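Local coordinates for putative uncharacterized protein PH0734 (Pyrococcus horikoshii, PDB 3D79), which is of unknown function but carries a PUA domain behind a pre-PUA-like domain and, as in other PUA proteins, probably binds RNA, at residues R95-D100 and D129-V134; I144-M149 and K164-A169. All blocks are in the same frame, centred on the assembly; numbering follows the deposited sequence.

Both contacts belong to the mixed, curled sheet of the PUA domain, and strands 130-135 and 141-147, neighbours in that sheet, tie them together: V131 N lies 2.8 Å from G145 O, a probable hydrogen bond. Interaction 1 is the buried one, a parallel pairing of 95-100 with 129-134 in which valines and the F132 ring do the packing and charge enters at one end, through R95 and D129. Interaction 2, 144-149 with 164-169, is antiparallel, interrupted by a classic bulge and only partly buried; backbone bonds dominate it, with isoleucines and H167 packed at one end and L148 and K164 near the surface.

Interaction 1 of 2, residues R95-D100 and D129-V134; sequences RRVVVD and DFVFVV
A parallel strand pair of the PUA-domain sheet joins R96-V99 to F130-V134, their axes approaching to 4.7 Å. F132 N donates to R95 O and V97 N to F132 O; further along, V97 O accepts from V134 N, and V99 N reaches V134 O. R95 stands just ahead of its strand, and its side chain, bent about CB-CG (chi2 -59°), brings the guanidinium beside the start of the partner strand, edge-on to F130 O. There R95 NH1 donates a hydrogen bond to F130 O at 2.9 Å, on a carbonyl lone pair and close to the guanidinium plane. A water links the same NH1 to F130 N. The D129 carboxylate lies stacked on one guanidinium face, the planes only 7° apart; the salt bridge, R95 NE to D129 OD2, is long at 3.7 Å and rests on charge alone, OD2 taking its hydrogen bond from K126 N. Parallel neighbours of this kind, with strand 118-121 antiparallel on the other flank of 96-99, form part of the curled PUA sheet. On one face R96 CA sits above the F132 ring, 3.9 Å from its centroid, a CH-pi contact, and R96 CB touches F132 CZ at 3.5 Å. F132 turns its ring there by setting CG between the backbone N and carbonyl carbon (chi1 68°). The R96 guanidinium leads away to W93 O and D120. V98 CG2 meets V134 CG2 on this face; on the other, V97 CG2 packs against V131 CB at 3.9 Å and V99 CG1 against V133 CG1 at 3.8 Å.

Interaction 2 of 2, residues I144-M149 and K164-A169; sequences IGIALM and KVIHHA
I144 O is gripped by two successive amides: I166 N donates to it at 2.9 Å, in the carbonyl plane and nearly straight (169° at the hydrogen), while H167 N adds a weak bond at 3.4 Å. Two residues facing one make this a classic beta bulge, and it falls where the chain turns a corner at I166, between strands 161-165 and 167-168. On the H167 side I144 N returns a bond to H167 O at 2.8 Å. Past the bulge the pairing is regular antiparallel: I146 and K164 form a hydrogen-bonded pair, I146 N giving to K164 O and K164 N to I146 O. Between this pair and the bulge, G145 opposes V165 as a non-hydrogen-bonded pair, the CA atoms 4.2 Å apart; G145 CA lies 3.1 Å from K164 O, a close approach at a residue that has no side chain. I144 holds CG1 between its backbone N and carbonyl carbon (chi1 59°), which brings the branch against H167: I144 CG1 touches H167 CB at 3.7 Å and I144 CD1 meets the imidazole edge, 3.9 Å from H167 ND1. With an alanine at I144, CG1 and CD1 would be gone, and the loss is likely to open a gap beside the H167 CB and ring edge, giving up that packing. H167 ND1 is buried here without a polar partner. I166 CG1 packs beside I144 CG1 at 4.1 Å. At the other end L148 crosses K164, CD2 near CB, and the lysine chain runs on to a salt bridge between NZ and D112. Strand 130-135 flanks 141-147, with F132 against I144 and F130 against I166, while helix 78-84 packs its L81 on I144 and its V78 on H167.

Interaction 1 of 2, residues R95-D100 and D129-V134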
loop_
_atom_site.group_PDB
_atom_site.type_symbol
_atom_site.label_atom_id
_atom_site.label_comp_id
_atom_site.label_asym_id
_atom_site.label_seq_id
_atom_site.Cartn_x
_atom_site.Cartn_y
_atom_site.Cartn_z
ATOM N N ARG A 95 -5.270 -5.897 -4.793
ATOM C CA ARG A 95 -3.944 -5.273 -4.931
ATOM C C ARG A 95 -2.847 -5.927 -4.087
ATOM O O ARG A 95 -1.785 -5.343 -3.889
ATOM C CB ARG A 95 -3.993 -3.761 -4.662
ATOM C CG ARG A 95 -4.916 -2.977 -5.586
ATOM C CD ARG A 95 -4.516 -3.134 -7.054
ATOM N NE ARG A 95 -5.342 -2.330 -7.956
ATOM C CZ ARG A 95 -5.092 -1.069 -8.301
ATOM N NH1 ARG A 95 -4.036 -0.422 -7.814
ATOM N NH2 ARG A 95 -5.919 -0.446 -9.132
ATOM N N ARG A 96 -3.106 -7.142 -3.610
ATOM C CA ARG A 96 -2.137 -7.886 -2.813
ATOM C C ARG A 96 -1.066 -8.556 -3.666
ATOM O O ARG A 96 -1.319 -9.029 -4.780
ATOM C CB ARG A 96 -2.833 -8.963 -1.965
ATOM C CG ARG A 96 -3.173 -10.219 -2.753
ATOM C CD ARG A 96 -3.958 -11.225 -1.925
ATOM N NE ARG A 96 -4.402 -12.354 -2.744
ATOM C CZ ARG A 96 -5.483 -12.347 -3.522
ATOM N NH1 ARG A 96 -6.254 -11.266 -3.605
ATOM N NH2 ARG A 96 -5.791 -13.425 -4.235
ATOM N N VAL A 97 0.134 -8.583 -3.104
ATOM C CA VAL A 97 1.227 -9.420 -3.584
ATOM C C VAL A 97 1.704 -10.195 -2.366
ATOM O O VAL A 97 2.195 -9.608 -1.401
ATOM C CB VAL A 97 2.368 -8.567 -4.178
ATOM C CG1 VAL A 97 3.523 -9.461 -4.605
ATOM C CG2 VAL A 97 1.845 -7.743 -5.356
ATOM N N VAL A 98 1.517 -11.514 -2.390
ATOM C CA VAL A 98 1.845 -12.352 -1.234
ATOM C C VAL A 98 3.176 -13.058 -1.464
ATOM O O VAL A 98 3.351 -13.714 -2.491
ATOM C CB VAL A 98 0.742 -13.401 -0.958
ATOM C CG1 VAL A 98 0.972 -14.048 0.395
ATOM C CG2 VAL A 98 -0.634 -12.733 -1.000
ATOM N N VAL A 99 4.092 -12.913 -0.508
ATOM C CA VAL A 99 5.440 -13.494 -0.613
ATOM C C VAL A 99 5.718 -14.577 0.432
ATOM O O VAL A 99 5.092 -14.607 1.504
ATOM C CB VAL A 99 6.568 -12.410 -0.554
ATOM C CG1 VAL A 99 6.420 -11.409 -1.692
ATOM C CG2 VAL A 99 6.613 -11.711 0.795
ATOM N N ASP A 100 6.657 -15.463 0.104
ATOM C CA ASP A 100 7.097 -16.507 1.031
ATOM C C ASP A 100 8.045 -15.959 2.100
ATOM O O ASP A 100 8.496 -14.815 2.006
ATOM C CB ASP A 100 7.672 -17.745 0.303
ATOM C CG ASP A 100 8.893 -17.446 -0.588
ATOM O OD1 ASP A 100 9.633 -16.462 -0.372
ATOM O OD2 ASP A 100 9.132 -18.255 -1.511
ATOM N N ASP A 129 0.024 -0.507 -11.594
ATOM C CA ASP A 129 -0.865 -0.405 -10.426
ATOM C C ASP A 129 -0.074 -0.311 -9.133
ATOM O O ASP A 129 0.957 -0.977 -8.981
ATOM C CB ASP A 129 -1.790 -1.629 -10.332
ATOM C CG ASP A 129 -2.972 -1.580 -11.297
ATOM O OD1 ASP A 129 -3.151 -0.575 -12.022
ATOM O OD2 ASP A 129 -3.742 -2.563 -11.316
ATOM N N PHE A 130 -0.567 0.500 -8.196
ATOM C CA PHE A 130 -0.092 0.471 -6.818
ATOM C C PHE A 130 -0.494 -0.866 -6.213
ATOM O O PHE A 130 -1.622 -1.324 -6.403
ATOM C CB PHE A 130 -0.770 1.557 -5.985
ATOM C CG PHE A 130 -0.107 2.898 -6.042
ATOM C CD1 PHE A 130 1.274 3.028 -5.918
ATOM C CD2 PHE A 130 -0.880 4.045 -6.176
ATOM C CE1 PHE A 130 1.878 4.284 -5.952
ATOM C CE2 PHE A 130 -0.290 5.301 -6.212
ATOM C CZ PHE A 130 1.095 5.422 -6.097
ATOM N N VAL A 131 0.426 -1.484 -5.480
ATOM C CA VAL A 131 0.152 -2.763 -4.820
ATOM C C VAL A 131 0.715 -2.739 -3.402
ATOM O O VAL A 131 1.561 -1.906 -3.082
ATOM C CB VAL A 131 0.761 -3.968 -5.597
ATOM C CG1 VAL A 131 0.080 -4.142 -6.968
ATOM C CG2 VAL A 131 2.283 -3.843 -5.733
ATOM N N PHE A 132 0.240 -3.639 -2.544
ATOM C CA PHE A 132 0.926 -3.869 -1.281
ATOM C C PHE A 132 1.475 -5.285 -1.236
ATOM O O PHE A 132 0.989 -6.175 -1.941
ATOM C CB PHE A 132 0.038 -3.584 -0.056
ATOM C CG PHE A 132 -1.090 -4.553 0.115
ATOM C CD1 PHE A 132 -0.931 -5.694 0.893
ATOM C CD2 PHE A 132 -2.317 -4.327 -0.505
ATOM C CE1 PHE A 132 -1.973 -6.605 1.041
ATOM C CE2 PHE A 132 -3.366 -5.227 -0.351
ATOM C CZ PHE A 132 -3.188 -6.367 0.421
ATOM N N VAL A 133 2.489 -5.472 -0.399
ATOM C CA VAL A 133 3.200 -6.735 -0.282
ATOM C C VAL A 133 2.958 -7.279 1.118
ATOM O O VAL A 133 3.167 -6.570 2.097
ATOM C CB VAL A 133 4.718 -6.544 -0.509
ATOM C CG1 VAL A 133 5.441 -7.892 -0.487
ATOM C CG2 VAL A 133 4.978 -5.811 -1.831
ATOM N N VAL A 134 2.509 -8.530 1.202
ATOM C CA VAL A 134 2.270 -9.177 2.499
ATOM C C VAL A 134 2.925 -10.546 2.533
ATOM O O VAL A 134 3.013 -11.209 1.501
ATOM C CB VAL A 134 0.756 -9.338 2.815
ATOM C CG1 VAL A 134 0.168 -8.012 3.266
ATOM C CG2 VAL A 134 0.002 -9.914 1.616
HETATM O O HOH W 1 -2.966 2.094 -8.882
#

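Interaction 2 of 2, residues I144-M149 and K164-A169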
loop_
_atom_site.group_PDB
_atom_site.type_symbol
_atom_site.label_atom_id
_atom_site.label_comp_id
_atom_site.label_asym_id
_atom_site.label_seq_id
_atom_site.Cartn_x
_atom_site.Cartn_y
_atom_site.Cartn_z
ATOM N N ILE A 144 4.782 -1.287 0.151
ATOM C CA ILE A 144 3.891 -0.888 -0.922
ATOM C C ILE A 144 4.750 -0.509 -2.121
ATOM O O ILE A 144 5.937 -0.180 -1.964
ATOM C CB ILE A 144 2.940 0.276 -0.518
ATOM C CG1 ILE A 144 3.723 1.521 -0.089
ATOM C CG2 ILE A 144 1.988 -0.170 0.614
ATOM C CD1 ILE A 144 2.875 2.792 -0.029
ATOM N N GLY A 145 4.161 -0.571 -3.307
ATOM C CA GLY A 145 4.920 -0.278 -4.520
ATOM C C GLY A 145 4.117 -0.306 -5.796
ATOM O O GLY A 145 2.885 -0.281 -5.783
ATOM N N ILE A 146 4.844 -0.350 -6.908
ATOM C CA ILE A 146 4.258 -0.327 -8.233
ATOM C C ILE A 146 4.504 -1.664 -8.913
ATOM O O ILE A 146 5.647 -2.142 -8.967
ATOM C CB ILE A 146 4.876 0.804 -9.098
ATOM C CG1 ILE A 146 4.729 2.153 -8.387
ATOM C CG2 ILE A 146 4.240 0.821 -10.495
ATOM C CD1 ILE A 146 5.432 3.314 -9.077
ATOM N N ALA A 147 3.430 -2.260 -9.422
ATOM C CA ALA A 147 3.512 -3.523 -10.147
ATOM C C ALA A 147 4.285 -3.360 -11.448
ATOM O O ALA A 147 4.022 -2.441 -12.227
ATOM C CB ALA A 147 2.131 -4.052 -10.436
ATOM N N LEU A 148 5.252 -4.251 -11.661
ATOM C CA LEU A 148 6.023 -4.298 -12.914
ATOM C C LEU A 148 5.555 -5.456 -13.791
ATOM O O LEU A 148 6.032 -5.642 -14.923
ATOM C CB LEU A 148 7.524 -4.412 -12.623
ATOM C CG LEU A 148 8.152 -3.387 -11.672
ATOM C CD1 LEU A 148 9.594 -3.747 -11.392
ATOM C CD2 LEU A 148 8.034 -1.966 -12.198
ATOM N N MET A 149 4.622 -6.238 -13.252
ATOM C CA MET A 149 3.971 -7.339 -13.952
ATOM C C MET A 149 2.484 -7.297 -13.608
ATOM O O MET A 149 2.100 -6.747 -12.576
ATOM C CB MET A 149 4.528 -8.685 -13.476
ATOM C CG MET A 149 6.013 -8.915 -13.711
ATOM S SD MET A 149 6.549 -10.397 -12.836
ATOM C CE MET A 149 8.184 -10.641 -13.542
ATOM N N LYS A 164 8.251 -2.714 -7.880
ATOM C CA LYS A 164 9.142 -1.634 -7.468
ATOM C C LYS A 164 8.636 -1.067 -6.148
ATOM O O LYS A 164 7.602 -0.392 -6.120
ATOM C CB LYS A 164 9.197 -0.528 -8.540
ATOM C CG LYS A 164 10.216 0.573 -8.250
ATOM C CD LYS A 164 11.636 0.044 -8.480
ATOM C CE LYS A 164 12.660 0.909 -7.800
ATOM N NZ LYS A 164 13.949 0.191 -7.648
ATOM N N VAL A 165 9.355 -1.349 -5.064
ATOM C CA VAL A 165 8.957 -0.894 -3.727
ATOM C C VAL A 165 9.216 0.608 -3.571
ATOM O O VAL A 165 10.272 1.109 -3.972
ATOM C CB VAL A 165 9.655 -1.701 -2.611
ATOM C CG1 VAL A 165 9.334 -1.119 -1.232
ATOM C CG2 VAL A 165 9.226 -3.167 -2.687
ATOM N N ILE A 166 8.237 1.319 -3.015
ATOM C CA ILE A 166 8.372 2.761 -2.776
ATOM C C ILE A 166 8.353 3.124 -1.287
ATOM O O ILE A 166 8.692 4.246 -0.906
ATOM C CB ILE A 166 7.301 3.589 -3.555
ATOM C CG1 ILE A 166 5.888 3.331 -3.006
ATOM C CG2 ILE A 166 7.391 3.310 -5.060
ATOM C CD1 ILE A 166 4.802 4.219 -3.637
ATOM N N HIS A 167 7.951 2.166 -0.454
ATOM C CA HIS A 167 7.862 2.360 0.985
ATOM C C HIS A 167 7.764 0.980 1.621
ATOM O O HIS A 167 6.973 0.145 1.179
ATOM C CB HIS A 167 6.660 3.262 1.338
ATOM C CG HIS A 167 6.271 3.237 2.787
ATOM N ND1 HIS A 167 4.955 3.195 3.201
ATOM C CD2 HIS A 167 7.018 3.249 3.915
ATOM C CE1 HIS A 167 4.913 3.174 4.522
ATOM N NE2 HIS A 167 6.150 3.200 4.980
ATOM N N HIS A 168 8.588 0.730 2.631
ATOM C CA HIS A 168 8.562 -0.552 3.327
ATOM C C HIS A 168 8.645 -0.374 4.834
ATOM O O HIS A 168 9.115 0.659 5.320
ATOM C CB HIS A 168 9.672 -1.486 2.818
ATOM C CG HIS A 168 11.063 -0.993 3.088
ATOM N ND1 HIS A 168 11.729 -1.244 4.270
ATOM C CD2 HIS A 168 11.924 -0.290 2.314
ATOM C CE1 HIS A 168 12.935 -0.704 4.217
ATOM N NE2 HIS A 168 13.075 -0.113 3.044
ATOM N N ALA A 169 8.169 -1.378 5.571
ATOM C CA ALA A 169 8.299 -1.376 7.024
ATOM C C ALA A 169 9.786 -1.263 7.373
ATOM O O ALA A 169 10.634 -1.835 6.680
ATOM C CB ALA A 169 7.686 -2.639 7.625
#